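Local atomic coordinates of GH127 beta-L-arabinofuranoside (Geobacillus stearothermophilus, PDB entry 4QK0), a protein that probably hydrolyses beta-L-arabinofuranosidic linkages, as a bacterial glycoside hydrolase of family 127. Residues 239-244 / 248-253. Numbering follows the deposited sequence.
Sequences EPFWYD and RYHQAH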
ATOM      1  N   GLU A 239      18.418 -14.686  15.186  1.00 76.31           N
ATOM      2  CA  GLU A 239      17.253 -14.220  14.386  1.00 79.44           C
ATOM      3  C   GLU A 239      17.691 -13.276  13.266  1.00 72.28           C
ATOM      4  O   GLU A 239      18.571 -12.429  13.459  1.00 65.53           O
ATOM      5  CB  GLU A 239      16.201 -13.487  15.243  1.00 84.52           C
ATOM      6  CG  GLU A 239      15.448 -14.338  16.253  1.00 93.04           C
ATOM      7  CD  GLU A 239      16.323 -14.866  17.387  1.00104.44           C
ATOM      8  OE1 GLU A 239      15.955 -15.904  17.969  1.00119.49           O
ATOM      9  OE2 GLU A 239      17.387 -14.278  17.695  1.00 93.50           O
ATOM     10  N   PRO A 240      17.069 -13.412  12.086  1.00 73.59           N
ATOM     11  CA  PRO A 240      17.407 -12.438  11.039  1.00 69.51           C
ATOM     12  C   PRO A 240      16.882 -11.039  11.422  1.00 63.85           C
ATOM     13  O   PRO A 240      15.902 -10.904  12.178  1.00 57.83           O
ATOM     14  CB  PRO A 240      16.722 -13.002   9.781  1.00 69.09           C
ATOM     15  CG  PRO A 240      15.706 -14.005  10.260  1.00 73.90           C
ATOM     16  CD  PRO A 240      15.973 -14.333  11.705  1.00 73.10           C
ATOM     17  N   PHE A 241      17.559  -9.995  10.969  1.00 59.55           N
ATOM     18  CA  PHE A 241      17.055  -8.642  11.242  1.00 53.61           C
ATOM     19  C   PHE A 241      15.633  -8.475  10.604  1.00 49.45           C
ATOM     20  O   PHE A 241      15.416  -8.911   9.486  1.00 49.58           O
ATOM     21  CB  PHE A 241      18.068  -7.566  10.765  1.00 47.20           C
ATOM     22  CG  PHE A 241      17.749  -6.180  11.284  1.00 41.97           C
ATOM     23  CD1 PHE A 241      17.787  -5.916  12.642  1.00 39.83           C
ATOM     24  CD2 PHE A 241      17.379  -5.166  10.420  1.00 36.83           C
ATOM     25  CE1 PHE A 241      17.438  -4.655  13.137  1.00 37.27           C
ATOM     26  CE2 PHE A 241      17.052  -3.927  10.891  1.00 38.05           C
ATOM     27  CZ  PHE A 241      17.075  -3.663  12.265  1.00 37.64           C
ATOM     28  N   TRP A 242      14.686  -7.867  11.322  1.00 45.41           N
ATOM     29  CA  TRP A 242      13.306  -7.729  10.824  1.00 42.62           C
ATOM     30  C   TRP A 242      13.215  -6.991   9.476  1.00 46.13           C
ATOM     31  O   TRP A 242      12.351  -7.323   8.664  1.00 48.94           O
ATOM     32  CB  TRP A 242      12.387  -7.060  11.856  1.00 39.03           C
ATOM     33  CG  TRP A 242      12.771  -5.641  12.198  1.00 39.94           C
ATOM     34  CD1 TRP A 242      13.656  -5.243  13.180  1.00 35.81           C
ATOM     35  CD2 TRP A 242      12.327  -4.436  11.554  1.00 34.11           C
ATOM     36  NE1 TRP A 242      13.795  -3.880  13.176  1.00 35.96           N
ATOM     37  CE2 TRP A 242      13.005  -3.348  12.189  1.00 35.08           C
ATOM     38  CE3 TRP A 242      11.460  -4.169  10.481  1.00 35.87           C
ATOM     39  CZ2 TRP A 242      12.785  -2.004  11.830  1.00 34.78           C
ATOM     40  CZ3 TRP A 242      11.247  -2.821  10.101  1.00 37.12           C
ATOM     41  CH2 TRP A 242      11.907  -1.759  10.778  1.00 36.77           C
ATOM     42  N   TYR A 243      14.075  -5.992   9.240  1.00 39.51           N
ATOM     43  CA  TYR A 243      13.998  -5.222   7.991  1.00 39.81           C
ATOM     44  C   TYR A 243      14.684  -5.983   6.878  1.00 43.87           C
ATOM     45  O   TYR A 243      15.831  -6.372   6.997  1.00 43.10           O
ATOM     46  CB  TYR A 243      14.649  -3.859   8.158  1.00 34.97           C
ATOM     47  CG  TYR A 243      14.582  -2.938   6.960  1.00 30.17           C
ATOM     48  CD1 TYR A 243      13.450  -2.179   6.698  1.00 28.88           C
ATOM     49  CD2 TYR A 243      15.680  -2.762   6.137  1.00 29.87           C
ATOM     50  CE1 TYR A 243      13.384  -1.312   5.610  1.00 31.73           C
ATOM     51  CE2 TYR A 243      15.632  -1.889   5.059  1.00 31.42           C
ATOM     52  CZ  TYR A 243      14.474  -1.170   4.786  1.00 30.09           C
ATOM     53  OH  TYR A 243      14.439  -0.295   3.711  1.00 31.14           O
ATOM     54  N   ASP A 244      13.965  -6.174   5.786  1.00 46.12           N
ATOM     55  CA  ASP A 244      14.410  -7.056   4.684  1.00 55.29           C
ATOM     56  C   ASP A 244      15.746  -6.628   4.060  1.00 47.50           C
ATOM     57  O   ASP A 244      16.565  -7.469   3.738  1.00 41.56           O
ATOM     58  CB  ASP A 244      13.313  -7.150   3.581  1.00 59.04           C
ATOM     59  CG  ASP A 244      12.043  -7.903   4.063  1.00 64.31           C
ATOM     60  OD1 ASP A 244      11.708  -7.875   5.280  1.00 65.35           O
ATOM     61  OD2 ASP A 244      11.376  -8.522   3.217  1.00 70.18           O
ATOM     62  N   ARG A 248      21.007  -1.893   5.318  1.00 29.58           N
ATOM     63  CA  ARG A 248      20.522  -0.674   4.649  1.00 29.71           C
ATOM     64  C   ARG A 248      19.627   0.156   5.538  1.00 25.58           C
ATOM     65  O   ARG A 248      19.612   1.381   5.440  1.00 21.27           O
ATOM     66  CB  ARG A 248      19.738  -1.025   3.392  1.00 32.95           C
ATOM     67  CG  ARG A 248      20.622  -1.652   2.326  1.00 38.71           C
ATOM     68  CD  ARG A 248      19.786  -2.434   1.331  1.00 42.43           C
ATOM     69  NE  ARG A 248      18.915  -1.551   0.578  1.00 41.77           N
ATOM     70  CZ  ARG A 248      19.229  -0.990  -0.592  1.00 48.75           C
ATOM     71  NH1 ARG A 248      20.437  -1.183  -1.117  1.00 48.10           N
ATOM     72  NH2 ARG A 248      18.327  -0.216  -1.238  1.00 41.77           N
ATOM     73  N   TYR A 249      18.890  -0.491   6.429  1.00 23.96           N
ATOM     74  CA  TYR A 249      18.020   0.271   7.339  1.00 24.07           C
ATOM     75  C   TYR A 249      18.795   1.348   8.094  1.00 24.11           C
ATOM     76  O   TYR A 249      18.335   2.491   8.217  1.00 22.84           O
ATOM     77  CB  TYR A 249      17.420  -0.663   8.355  1.00 23.36           C
ATOM     78  CG  TYR A 249      16.529  -0.011   9.392  1.00 21.82           C
ATOM     79  CD1 TYR A 249      15.234   0.366   9.082  1.00 20.98           C
ATOM     80  CD2 TYR A 249      16.954   0.131  10.712  1.00 21.73           C
ATOM     81  CE1 TYR A 249      14.390   0.928  10.027  1.00 20.72           C
ATOM     82  CE2 TYR A 249      16.103   0.661  11.707  1.00 21.24           C
ATOM     83  CZ  TYR A 249      14.834   1.061  11.351  1.00 23.36           C
ATOM     84  OH  TYR A 249      13.999   1.600  12.248  1.00 25.52           O
ATOM     85  N   HIS A 250      19.980   0.962   8.564  1.00 23.93           N
ATOM     86  CA  HIS A 250      20.883   1.871   9.323  1.00 26.68           C
ATOM     87  C   HIS A 250      21.958   2.565   8.440  1.00 25.72           C
ATOM     88  O   HIS A 250      22.842   3.224   8.966  1.00 24.66           O
ATOM     89  CB  HIS A 250      21.671   1.094  10.366  1.00 24.25           C
ATOM     90  CG  HIS A 250      20.867   0.131  11.150  1.00 26.23           C
ATOM     91  ND1 HIS A 250      20.679  -1.180  10.753  1.00 31.32           N
ATOM     92  CD2 HIS A 250      20.221   0.263  12.331  1.00 24.85           C
ATOM     93  CE1 HIS A 250      19.924  -1.806  11.641  1.00 25.83           C
ATOM     94  NE2 HIS A 250      19.679  -0.972  12.631  1.00 27.01           N
ATOM     95  N   GLN A 251      21.870   2.403   7.121  1.00 24.05           N
ATOM     96  CA  GLN A 251      22.878   2.910   6.190  1.00 22.58           C
ATOM     97  C   GLN A 251      24.302   2.471   6.605  1.00 22.57           C
ATOM     98  O   GLN A 251      25.248   3.234   6.487  1.00 22.03           O
ATOM     99  CB  GLN A 251      22.798   4.442   6.044  1.00 24.58           C
ATOM    100  CG  GLN A 251      21.427   4.942   5.579  1.00 24.19           C
ATOM    101  CD  GLN A 251      20.405   5.117   6.707  1.00 23.80           C
ATOM    102  OE1 GLN A 251      20.776   5.298   7.873  1.00 24.82           O
ATOM    103  NE2 GLN A 251      19.125   5.065   6.361  1.00 22.10           N
ATOM    104  N   ALA A 252      24.394   1.230   7.052  1.00 21.91           N
ATOM    105  CA  ALA A 252      25.602   0.604   7.462  1.00 24.30           C
ATOM    106  C   ALA A 252      25.911  -0.599   6.586  1.00 25.17           C
ATOM    107  O   ALA A 252      26.614  -1.510   7.016  1.00 28.77           O
ATOM    108  CB  ALA A 252      25.498   0.179   8.907  1.00 25.64           C
ATOM    109  N   HIS A 253      25.423  -0.598   5.341  1.00 26.58           N
ATOM    110  CA  HIS A 253      25.595  -1.718   4.394  1.00 28.45           C
ATOM    111  C   HIS A 253      26.947  -1.634   3.665  1.00 29.79           C
ATOM    112  O   HIS A 253      27.567  -2.652   3.362  1.00 28.89           O
ATOM    113  CB  HIS A 253      24.444  -1.782   3.381  1.00 28.86           C
ATOM    114  CG  HIS A 253      24.173  -0.486   2.693  1.00 29.11           C
ATOM    115  ND1 HIS A 253      23.888   0.672   3.383  1.00 28.61           N
ATOM    116  CD2 HIS A 253      24.059  -0.173   1.376  1.00 28.23           C
ATOM    117  CE1 HIS A 253      23.674   1.657   2.522  1.00 29.06           C
ATOM    118  NE2 HIS A 253      23.779   1.169   1.297  1.00 27.00           N
TER
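Beside Y249 and H250, which meet F241, W242 and Y243 across the contact, Q251 NE2 donates to two backbone oxygens, those of V263 and H265, while Q251 OE1 accepts from Q192 NE2. The turn carrying Y249 and H250 is closed by Q251 N bonding to R248 O at 3.0 Å, and R221 NH2 holds the carbonyl oxygen of H250. The meeting itself is apolar. W242 presents the benzo edge of its indole to a face of the Y249 ring, in a T-shaped pair with planes at 70° and W242 CZ2 3.7 Å from Y249 CZ. F241, W242, Y243, Y249 and H250 form an aromatic cluster in the loop between helix 227-234 and strand 264-265 of the catalytic domain, in this family an (alpha/alpha)6 barrel. Y243, its CG anti to the backbone N (chi1 -177°), brings its ring alongside the root of Y249, with Y243 CD2 3.5 Å from Y249 CB, and takes Y249 CD1 over one face. F241 touches both neighbours at the far end of its ring: F241 CZ comes to 3.5 Å from H250 CE1, the planes oblique, while Y249 CD2 lies at the F241 ring edge. Within the turn, Y249 CD2 sits 3.5 Å above the centre of the H250 imidazole, which F228 also meets.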